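PDB 6IWR: N-acetylgalactosaminyltransferase 7, which is a human glycosyltransferase with a GT-A family domain joined to a ricin-type beta-trefoil lectin domain. Local coordinates for residues Lys312-Thr317 and Pro321-Ala326; Trp140-Asn145 and Ala247-Ala252; Glu358-Ile363 and Gly368-Val373. One frame throughout, in Å; residues are numbered along the deposited sequence.

How the contacts relate
Along the chain the contacts come in series: contact 2 closes first, then contact 1, then contact 3. Contacts 1 and 3 lie with centres about 13 Å apart and share a sheet, since strand 322-323 runs antiparallel to strand 369-373, with backbone bonds joining Y322 to F372 and S324 to L370. Contact 2, about 19 Å from contact 1 between centres, meets it where T317 packs on the W140 ring. Contacts 2 and 3 do not touch, their nearest atoms being about 6 Å apart. Together they join helices 309-313, 251-260 and 355-365 to strands 322-323 and 369-373 and to the 140-145 segment.

Contact 1. Residues Lys312-Thr317 and Pro321-Ala326; sequences KRLRKT and PYRSPA
R315 reaches across to the chain at P321 and Y322 with the edge of its guanidinium group. NE donates a hydrogen bond to P321 O (3.0 Å, N-H...O angle 154°), and this oxygen lies in the guanidinium plane; seen from the acceptor, the donor stands well above the carbonyl plane. The bend of the arginine chain at chi3 (73°) turns the group so that this edge faces the carbonyl. Next to the bond, R315 NE lies 3.4 Å from Y322 CB. The guanidinium and the Y322 ring stand almost perpendicular, their planes 81° apart: Y322 CD2 lies over one face of the guanidinium, 4.1 Å from R315 NH2, which meets the ring obliquely. The ring runs on away from the arginine, and its hydroxyl is bonded to A292 O.

R315 NH2 has further partners in K318 O and E320 O, so one side chain collects three carbonyls, of K318, E320 and P321, at the turn into the strand. A second meeting joins L314 and R323: L314 CD1 sits over one face of the R323 guanidinium, 3.7 Å from NH2, the two side chains crossing at about a right angle. R323 keeps its charge paired through a salt bridge to E311.

What results is a helix-loop-strand connection in the GT-A domain, with an arginine gathering carbonyls where the chain passes from helix 309-313 into strand 322-323.

Contact 2. Residues Trp140-Asn145 and Ala247-Ala252; sequences WHYDEN and AVNWYA
The Y142 ring is laid over the start of helix 251-260, with the A252 methyl over one of its faces. A252 CB stands 3.9 Å from the ring centroid and 14° off the ring normal, a CH-pi contact offset toward the rim at Y142 CG, which is 3.8 Å from that methyl. Farther round the ring, Y142 CE2 comes within 4.0 Å of A252 C, so the backbone of the alanine is close as well. N249 supplies the other neighbour: its ND2 approaches the ring obliquely, 4.2 Å from Y142 CE1. The phenol ring gets there because CG is turned anti to the carbonyl carbon (chi1 -55°), which swings it off the 140-145 backbone and onto the helix. P253 and A256 of the same helix also touch Y142.

Here a segment about a hundred residues earlier packs on the helix that follows strand 244-246, in the part of the chain assigned to the GT-A family. The two backbones come nearest at Y142 and A252, whose CA atoms are 6.9 Å apart, and both residues direct their CB atoms into the gap between them. No hydrogen bond crosses it. The 140-145 segment enters from the small antiparallel pair it makes with strand 66-67, and Y142 O is held by N74 ND2.

On the helix side the chain turns sharply at N249, whose backbone adopts a left-handed conformation just ahead of the helix. Its side chain extends with CG anti to the backbone N, carrying the amide toward Y142, and it also touches F75. The next two residues, W250 and Y251, both touch I238 of strand 236-240.

Contact 3. Residues Glu358-Ile363 and Gly368-Val373; sequences EISYKI and GKLLFV
I363 does most of the touching, against the backbone at the start of strand 369-373. Its CG2 branch, set anti to the backbone N, points at the chain and lies 3.4 Å from both K369 N and K369 O. The same residue's carbonyl accepts the one hydrogen bond between the segments, from G368 N to I363 O (2.6 Å), approached nearly along the C=O axis but with the N-H bent, at 135°. One turn earlier, S360 OG meets the methyl CD1 of L370 at 4.0 Å.

Around these, I363 touches L342 of helix 336-342 and C265 of strand 264-274, and L370 touches V267 of that strand. S360 OG is bonded back to N356 O in its own helix. The axes of 358-363 and 369-373 come within 8.1 Å, their N-to-C directions 120° apart, as the chain turns from helix to strand.

With one backbone bond across the contact and no charged pair, the fit of helix to strand depends mainly on shape, chiefly that of the I363 CG2 methyl against the K369 backbone.

Contact 1. Residues Lys312-Thr317 and Pro321-Ala326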
loop_
_atom_site.group_PDB
_atom_site.type_symbol
_atom_site.label_atom_id
_atom_site.label_comp_id
_atom_site.label_asym_id
_atom_site.label_seq_id
_atom_site.Cartn_x
_atom_site.Cartn_y
_atom_site.Cartn_z
ATOM N N LYS A 312 -31.908 21.504 -7.637
ATOM C CA LYS A 312 -32.061 22.799 -6.989
ATOM C C LYS A 312 -33.264 23.571 -7.531
ATOM O O LYS A 312 -33.898 24.327 -6.783
ATOM C CB LYS A 312 -30.783 23.606 -7.135
ATOM C CG LYS A 312 -29.591 22.949 -6.466
ATOM C CD LYS A 312 -28.322 23.686 -6.762
ATOM C CE LYS A 312 -27.143 22.885 -6.282
ATOM N NZ LYS A 312 -25.849 23.517 -6.610
ATOM N N ARG A 313 -33.621 23.394 -8.808
ATOM C CA ARG A 313 -34.825 24.078 -9.270
ATOM C C ARG A 313 -36.075 23.532 -8.588
ATOM O O ARG A 313 -37.099 24.221 -8.529
ATOM C CB ARG A 313 -34.989 23.988 -10.784
ATOM C CG ARG A 313 -36.339 24.585 -11.231
ATOM C CD ARG A 313 -36.601 25.922 -10.476
ATOM N NE ARG A 313 -37.952 26.461 -10.632
ATOM C CZ ARG A 313 -38.538 27.307 -9.781
ATOM N NH1 ARG A 313 -37.906 27.716 -8.679
ATOM N NH2 ARG A 313 -39.775 27.737 -10.022
ATOM N N LEU A 314 -36.013 22.300 -8.077
ATOM C CA LEU A 314 -37.133 21.676 -7.376
ATOM C C LEU A 314 -37.248 22.150 -5.937
ATOM O O LEU A 314 -38.233 21.820 -5.273
ATOM C CB LEU A 314 -36.999 20.148 -7.387
ATOM C CG LEU A 314 -36.790 19.366 -8.694
ATOM C CD1 LEU A 314 -36.957 17.872 -8.465
ATOM C CD2 LEU A 314 -37.751 19.845 -9.761
ATOM N N ARG A 315 -36.278 22.913 -5.446
ATOM C CA ARG A 315 -36.103 23.168 -4.026
ATOM C C ARG A 315 -36.120 24.664 -3.774
ATOM O O ARG A 315 -35.365 25.405 -4.399
ATOM C CB ARG A 315 -34.790 22.550 -3.530
ATOM C CG ARG A 315 -34.872 21.051 -3.373
ATOM C CD ARG A 315 -33.522 20.393 -3.354
ATOM N NE ARG A 315 -32.815 20.647 -2.118
ATOM C CZ ARG A 315 -31.783 21.476 -1.994
ATOM N NH1 ARG A 315 -31.321 22.138 -3.047
ATOM N NH2 ARG A 315 -31.205 21.630 -0.813
ATOM N N LYS A 316 -36.960 25.100 -2.838
ATOM C CA LYS A 316 -37.085 26.530 -2.572
ATOM C C LYS A 316 -35.891 27.072 -1.799
ATOM O O LYS A 316 -35.588 28.269 -1.888
ATOM C CB LYS A 316 -38.379 26.805 -1.805
ATOM C CG LYS A 316 -39.649 26.595 -2.619
ATOM C CD LYS A 316 -40.640 27.735 -2.435
ATOM C CE LYS A 316 -41.227 28.207 -3.778
ATOM N NZ LYS A 316 -42.088 27.193 -4.482
ATOM N N THR A 317 -35.179 26.197 -1.092
ATOM C CA THR A 317 -34.197 26.533 -0.082
ATOM C C THR A 317 -32.853 25.910 -0.425
ATOM O O THR A 317 -32.791 24.915 -1.143
ATOM C CB THR A 317 -34.679 26.002 1.262
ATOM O OG1 THR A 317 -35.867 26.704 1.632
ATOM C CG2 THR A 317 -33.643 26.211 2.317
ATOM N N PRO A 321 -34.171 18.985 2.410
ATOM C CA PRO A 321 -33.780 17.674 1.878
ATOM C C PRO A 321 -33.625 17.730 0.370
ATOM O O PRO A 321 -34.135 18.638 -0.295
ATOM C CB PRO A 321 -34.943 16.767 2.283
ATOM C CG PRO A 321 -35.499 17.433 3.493
ATOM C CD PRO A 321 -35.394 18.894 3.221
ATOM N N TYR A 322 -32.891 16.755 -0.169
ATOM C CA TYR A 322 -32.850 16.591 -1.619
ATOM C C TYR A 322 -32.773 15.109 -1.979
ATOM O O TYR A 322 -32.517 14.248 -1.130
ATOM C CB TYR A 322 -31.701 17.397 -2.246
ATOM C CG TYR A 322 -30.290 17.082 -1.758
ATOM C CD1 TYR A 322 -29.520 16.089 -2.373
ATOM C CD2 TYR A 322 -29.714 17.801 -0.720
ATOM C CE1 TYR A 322 -28.232 15.810 -1.961
ATOM C CE2 TYR A 322 -28.430 17.521 -0.295
ATOM C CZ TYR A 322 -27.687 16.524 -0.927
ATOM O OH TYR A 322 -26.396 16.243 -0.532
ATOM N N ARG A 323 -33.017 14.814 -3.258
ATOM C CA ARG A 323 -33.027 13.427 -3.717
ATOM C C ARG A 323 -31.611 12.904 -3.982
ATOM O O ARG A 323 -30.792 13.578 -4.613
ATOM C CB ARG A 323 -33.874 13.292 -4.977
ATOM C CG ARG A 323 -35.276 13.856 -4.844
ATOM C CD ARG A 323 -36.171 13.542 -6.034
ATOM N NE ARG A 323 -35.703 14.122 -7.293
ATOM C CZ ARG A 323 -36.380 14.019 -8.431
ATOM N NH1 ARG A 323 -37.542 13.385 -8.421
ATOM N NH2 ARG A 323 -35.920 14.542 -9.554
ATOM N N SER A 324 -31.337 11.686 -3.517
ATOM C CA SER A 324 -30.171 10.926 -3.916
ATOM C C SER A 324 -30.596 9.617 -4.584
ATOM O O SER A 324 -31.582 9.005 -4.167
ATOM C CB SER A 324 -29.275 10.613 -2.714
ATOM O OG SER A 324 -28.195 9.773 -3.110
ATOM N N PRO A 325 -29.887 9.157 -5.618
ATOM C CA PRO A 325 -30.238 7.848 -6.186
ATOM C C PRO A 325 -29.899 6.687 -5.257
ATOM O O PRO A 325 -30.530 5.624 -5.362
ATOM C CB PRO A 325 -29.424 7.783 -7.490
ATOM C CG PRO A 325 -28.937 9.191 -7.738
ATOM C CD PRO A 325 -28.789 9.799 -6.355
ATOM N N ALA A 326 -28.937 6.866 -4.347
ATOM C CA ALA A 326 -28.496 5.805 -3.452
ATOM C C ALA A 326 -27.960 6.413 -2.154
ATOM O O ALA A 326 -27.705 7.619 -2.066
ATOM C CB ALA A 326 -27.418 4.944 -4.118
#

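Contact 2. Residues Trp140-Asn145 and Ala247-Ala252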
loop_
_atom_site.group_PDB
_atom_site.type_symbol
_atom_site.label_atom_id
_atom_site.label_comp_id
_atom_site.label_asym_id
_atom_site.label_seq_id
_atom_site.Cartn_x
_atom_site.Cartn_y
_atom_site.Cartn_z
ATOM N N TRP A 140 -35.027 26.602 10.786
ATOM C CA TRP A 140 -36.170 25.780 10.410
ATOM C C TRP A 140 -37.066 25.544 11.623
ATOM O O TRP A 140 -36.579 25.259 12.719
ATOM C CB TRP A 140 -35.705 24.440 9.836
ATOM C CG TRP A 140 -35.152 24.530 8.450
ATOM C CD1 TRP A 140 -33.836 24.524 8.092
ATOM C CD2 TRP A 140 -35.900 24.637 7.234
ATOM N NE1 TRP A 140 -33.720 24.626 6.730
ATOM C CE2 TRP A 140 -34.972 24.695 6.179
ATOM C CE3 TRP A 140 -37.267 24.679 6.936
ATOM C CZ2 TRP A 140 -35.359 24.787 4.849
ATOM C CZ3 TRP A 140 -37.657 24.778 5.605
ATOM C CH2 TRP A 140 -36.704 24.827 4.577
ATOM N N HIS A 141 -38.374 25.641 11.421
ATOM C CA HIS A 141 -39.336 25.419 12.490
ATOM C C HIS A 141 -40.176 24.182 12.191
ATOM O O HIS A 141 -40.904 24.143 11.191
ATOM C CB HIS A 141 -40.189 26.668 12.687
ATOM C CG HIS A 141 -39.431 27.783 13.331
ATOM N ND1 HIS A 141 -39.439 28.000 14.692
ATOM C CD2 HIS A 141 -38.566 28.687 12.813
ATOM C CE1 HIS A 141 -38.648 29.019 14.977
ATOM N NE2 HIS A 141 -38.103 29.450 13.856
ATOM N N TYR A 142 -40.075 23.183 13.067
ATOM C CA TYR A 142 -40.618 21.849 12.858
ATOM C C TYR A 142 -41.782 21.584 13.806
ATOM O O TYR A 142 -41.760 21.988 14.975
ATOM C CB TYR A 142 -39.551 20.756 13.074
ATOM C CG TYR A 142 -38.279 20.870 12.255
ATOM C CD1 TYR A 142 -37.212 21.662 12.678
ATOM C CD2 TYR A 142 -38.129 20.153 11.067
ATOM C CE1 TYR A 142 -36.038 21.749 11.923
ATOM C CE2 TYR A 142 -36.954 20.228 10.306
ATOM C CZ TYR A 142 -35.921 21.027 10.741
ATOM O OH TYR A 142 -34.768 21.099 9.985
ATOM N N ASP A 143 -42.752 20.829 13.318
ATOM C CA ASP A 143 -44.045 20.666 13.959
ATOM C C ASP A 143 -44.104 20.013 15.333
ATOM O O ASP A 143 -45.075 20.230 16.020
ATOM C CB ASP A 143 -45.043 19.997 13.023
ATOM C CG ASP A 143 -46.073 20.952 12.489
ATOM O OD1 ASP A 143 -45.998 22.144 12.793
ATOM O OD2 ASP A 143 -46.958 20.503 11.756
ATOM N N GLU A 144 -43.145 19.180 15.713
ATOM C CA GLU A 144 -43.135 18.526 17.047
ATOM C C GLU A 144 -43.950 17.270 17.065
ATOM O O GLU A 144 -43.952 16.533 18.009
ATOM C CB GLU A 144 -43.668 19.418 18.169
ATOM C CG GLU A 144 -42.856 20.644 18.473
ATOM C CD GLU A 144 -43.677 21.903 18.488
ATOM O OE1 GLU A 144 -44.749 21.932 17.889
ATOM O OE2 GLU A 144 -43.238 22.882 19.099
ATOM N N ASN A 145 -44.565 17.019 15.940
ATOM C CA ASN A 145 -45.556 16.024 15.699
ATOM C C ASN A 145 -44.873 14.783 15.116
ATOM O O ASN A 145 -45.502 13.935 14.521
ATOM C CB ASN A 145 -46.500 16.661 14.706
ATOM C CG ASN A 145 -47.727 15.878 14.491
ATOM O OD1 ASN A 145 -48.192 15.197 15.371
ATOM N ND2 ASN A 145 -48.273 15.978 13.317
ATOM N N ALA A 247 -24.631 15.107 15.159
ATOM C CA ALA A 247 -24.584 16.569 15.286
ATOM C C ALA A 247 -25.768 17.110 16.102
ATOM O O ALA A 247 -26.685 16.371 16.468
ATOM C CB ALA A 247 -24.589 17.213 13.913
ATOM N N VAL A 248 -25.784 18.436 16.364
ATOM C CA VAL A 248 -26.877 18.974 17.180
ATOM C C VAL A 248 -28.077 19.240 16.290
ATOM O O VAL A 248 -27.945 19.676 15.141
ATOM C CB VAL A 248 -26.477 20.234 17.995
ATOM C CG1 VAL A 248 -25.001 20.255 18.360
ATOM C CG2 VAL A 248 -26.960 21.538 17.363
ATOM N N ASN A 249 -29.260 18.970 16.842
ATOM C CA ASN A 249 -30.520 18.981 16.110
ATOM C C ASN A 249 -30.423 18.150 14.837
ATOM O O ASN A 249 -30.730 18.622 13.736
ATOM C CB ASN A 249 -30.974 20.402 15.794
ATOM C CG ASN A 249 -32.365 20.432 15.243
ATOM O OD1 ASN A 249 -33.145 19.516 15.491
ATOM N ND2 ASN A 249 -32.692 21.467 14.489
ATOM N N TRP A 250 -29.994 16.887 14.998
ATOM C CA TRP A 250 -29.960 15.946 13.882
ATOM C C TRP A 250 -31.287 15.264 13.677
ATOM O O TRP A 250 -31.540 14.747 12.581
ATOM C CB TRP A 250 -28.913 14.845 14.086
ATOM C CG TRP A 250 -29.242 13.919 15.226
ATOM C CD1 TRP A 250 -29.216 14.231 16.558
ATOM C CD2 TRP A 250 -29.639 12.531 15.148
ATOM N NE1 TRP A 250 -29.553 13.125 17.311
ATOM C CE2 TRP A 250 -29.828 12.076 16.479
ATOM C CE3 TRP A 250 -29.836 11.626 14.088
ATOM C CZ2 TRP A 250 -30.216 10.764 16.783
ATOM C CZ3 TRP A 250 -30.228 10.311 14.396
ATOM C CH2 TRP A 250 -30.413 9.901 15.736
ATOM N N TYR A 251 -32.138 15.264 14.697
ATOM C CA TYR A 251 -33.286 14.377 14.720
ATOM C C TYR A 251 -34.459 14.938 13.922
ATOM O O TYR A 251 -35.056 14.232 13.099
ATOM C CB TYR A 251 -33.691 14.098 16.164
ATOM C CG TYR A 251 -34.767 13.056 16.242
ATOM C CD1 TYR A 251 -34.440 11.711 16.296
ATOM C CD2 TYR A 251 -36.130 13.412 16.214
ATOM C CE1 TYR A 251 -35.430 10.735 16.338
ATOM C CE2 TYR A 251 -37.125 12.446 16.253
ATOM C CZ TYR A 251 -36.763 11.107 16.311
ATOM O OH TYR A 251 -37.722 10.128 16.356
ATOM N N ALA A 252 -34.830 16.188 14.162
ATOM C CA ALA A 252 -36.020 16.735 13.506
ATOM C C ALA A 252 -35.857 16.800 11.991
ATOM O O ALA A 252 -36.716 16.274 11.267
ATOM C CB ALA A 252 -36.352 18.107 14.107
#

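Contact 3. Residues Glu358-Ile363 and Gly368-Val373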
loop_
_atom_site.group_PDB
_atom_site.type_symbol
_atom_site.label_atom_id
_atom_site.label_comp_id
_atom_site.label_asym_id
_atom_site.label_seq_id
_atom_site.Cartn_x
_atom_site.Cartn_y
_atom_site.Cartn_z
ATOM N N GLU A 358 -29.278 -2.110 -2.983
ATOM C CA GLU A 358 -30.499 -2.880 -3.060
ATOM C C GLU A 358 -31.707 -2.202 -2.420
ATOM O O GLU A 358 -32.769 -2.169 -3.013
ATOM C CB GLU A 358 -30.271 -4.228 -2.395
ATOM C CG GLU A 358 -31.267 -5.290 -2.784
ATOM C CD GLU A 358 -32.190 -5.686 -1.665
ATOM O OE1 GLU A 358 -31.872 -5.434 -0.510
ATOM O OE2 GLU A 358 -33.246 -6.247 -1.951
ATOM N N ILE A 359 -31.528 -1.632 -1.233
ATOM C CA ILE A 359 -32.586 -0.880 -0.567
ATOM C C ILE A 359 -32.868 0.416 -1.309
ATOM O O ILE A 359 -34.031 0.832 -1.406
ATOM C CB ILE A 359 -32.211 -0.642 0.912
ATOM C CG1 ILE A 359 -33.407 -0.125 1.714
ATOM C CG2 ILE A 359 -31.073 0.356 1.030
ATOM C CD1 ILE A 359 -34.490 -1.117 1.900
ATOM N N SER A 360 -31.831 1.063 -1.869
ATOM C CA SER A 360 -32.050 2.265 -2.684
ATOM C C SER A 360 -32.934 1.976 -3.896
ATOM O O SER A 360 -33.937 2.665 -4.120
ATOM C CB SER A 360 -30.720 2.849 -3.154
ATOM O OG SER A 360 -29.897 3.191 -2.064
ATOM N N TYR A 361 -32.564 0.985 -4.715
ATOM C CA TYR A 361 -33.392 0.673 -5.878
ATOM C C TYR A 361 -34.809 0.286 -5.446
ATOM O O TYR A 361 -35.785 0.833 -5.970
ATOM C CB TYR A 361 -32.741 -0.417 -6.737
ATOM C CG TYR A 361 -31.295 -0.129 -7.104
ATOM C CD1 TYR A 361 -30.897 1.136 -7.498
ATOM C CD2 TYR A 361 -30.331 -1.131 -7.032
ATOM C CE1 TYR A 361 -29.582 1.396 -7.825
ATOM C CE2 TYR A 361 -29.014 -0.892 -7.352
ATOM C CZ TYR A 361 -28.635 0.371 -7.748
ATOM O OH TYR A 361 -27.308 0.620 -8.058
ATOM N N LYS A 362 -34.947 -0.611 -4.453
ATOM C CA LYS A 362 -36.287 -0.941 -3.948
ATOM C C LYS A 362 -37.097 0.318 -3.638
ATOM O O LYS A 362 -38.249 0.459 -4.077
ATOM C CB LYS A 362 -36.223 -1.821 -2.689
ATOM C CG LYS A 362 -35.913 -3.266 -2.965
ATOM C CD LYS A 362 -36.520 -4.207 -1.947
ATOM C CE LYS A 362 -35.609 -4.410 -0.753
ATOM N NZ LYS A 362 -35.526 -5.843 -0.384
ATOM N N ILE A 363 -36.527 1.232 -2.845
ATOM C CA ILE A 363 -37.308 2.388 -2.420
ATOM C C ILE A 363 -37.759 3.188 -3.637
ATOM O O ILE A 363 -38.933 3.571 -3.764
ATOM C CB ILE A 363 -36.501 3.265 -1.457
ATOM C CG1 ILE A 363 -36.341 2.563 -0.125
ATOM C CG2 ILE A 363 -37.177 4.597 -1.296
ATOM C CD1 ILE A 363 -35.421 3.306 0.826
ATOM N N GLY A 368 -41.225 4.857 -3.483
ATOM C CA GLY A 368 -40.737 5.658 -2.387
ATOM C C GLY A 368 -39.788 6.738 -2.857
ATOM O O GLY A 368 -39.659 7.016 -4.050
ATOM N N LYS A 369 -39.114 7.356 -1.885
ATOM C CA LYS A 369 -38.085 8.347 -2.148
ATOM C C LYS A 369 -36.969 8.186 -1.128
ATOM O O LYS A 369 -37.199 7.769 0.015
ATOM C CB LYS A 369 -38.601 9.783 -2.069
ATOM C CG LYS A 369 -39.663 10.223 -3.065
ATOM C CD LYS A 369 -40.468 11.373 -2.398
ATOM C CE LYS A 369 -41.303 12.219 -3.353
ATOM N NZ LYS A 369 -40.496 13.395 -3.822
ATOM N N LEU A 370 -35.755 8.524 -1.567
ATOM C CA LEU A 370 -34.566 8.510 -0.732
ATOM C C LEU A 370 -34.041 9.938 -0.724
ATOM O O LEU A 370 -33.664 10.465 -1.779
ATOM C CB LEU A 370 -33.536 7.546 -1.298
ATOM C CG LEU A 370 -32.424 6.922 -0.462
ATOM C CD1 LEU A 370 -31.165 6.938 -1.269
ATOM C CD2 LEU A 370 -32.238 7.622 0.823
ATOM N N LEU A 371 -34.026 10.578 0.448
ATOM C CA LEU A 371 -33.594 11.968 0.561
ATOM C C LEU A 371 -32.388 12.102 1.480
ATOM O O LEU A 371 -32.353 11.503 2.563
ATOM C CB LEU A 371 -34.716 12.840 1.080
ATOM C CG LEU A 371 -35.987 12.679 0.274
ATOM C CD1 LEU A 371 -37.113 13.359 1.017
ATOM C CD2 LEU A 371 -35.789 13.294 -1.092
ATOM N N PHE A 372 -31.401 12.875 1.028
ATOM C CA PHE A 372 -30.338 13.364 1.898
ATOM C C PHE A 372 -30.817 14.623 2.596
ATOM O O PHE A 372 -31.484 15.465 1.986
ATOM C CB PHE A 372 -29.067 13.683 1.111
ATOM C CG PHE A 372 -28.291 12.475 0.676
ATOM C CD1 PHE A 372 -28.832 11.202 0.770
ATOM C CD2 PHE A 372 -27.017 12.625 0.140
ATOM C CE1 PHE A 372 -28.107 10.110 0.355
ATOM C CE2 PHE A 372 -26.292 11.537 -0.280
ATOM C CZ PHE A 372 -26.834 10.281 -0.165
ATOM N N VAL A 373 -30.470 14.756 3.872
ATOM C CA VAL A 373 -31.016 15.813 4.724
ATOM C C VAL A 373 -29.885 16.733 5.177
ATOM O O VAL A 373 -29.237 16.446 6.185
ATOM C CB VAL A 373 -31.775 15.211 5.923
ATOM C CG1 VAL A 373 -32.407 16.295 6.782
ATOM C CG2 VAL A 373 -32.837 14.202 5.453
#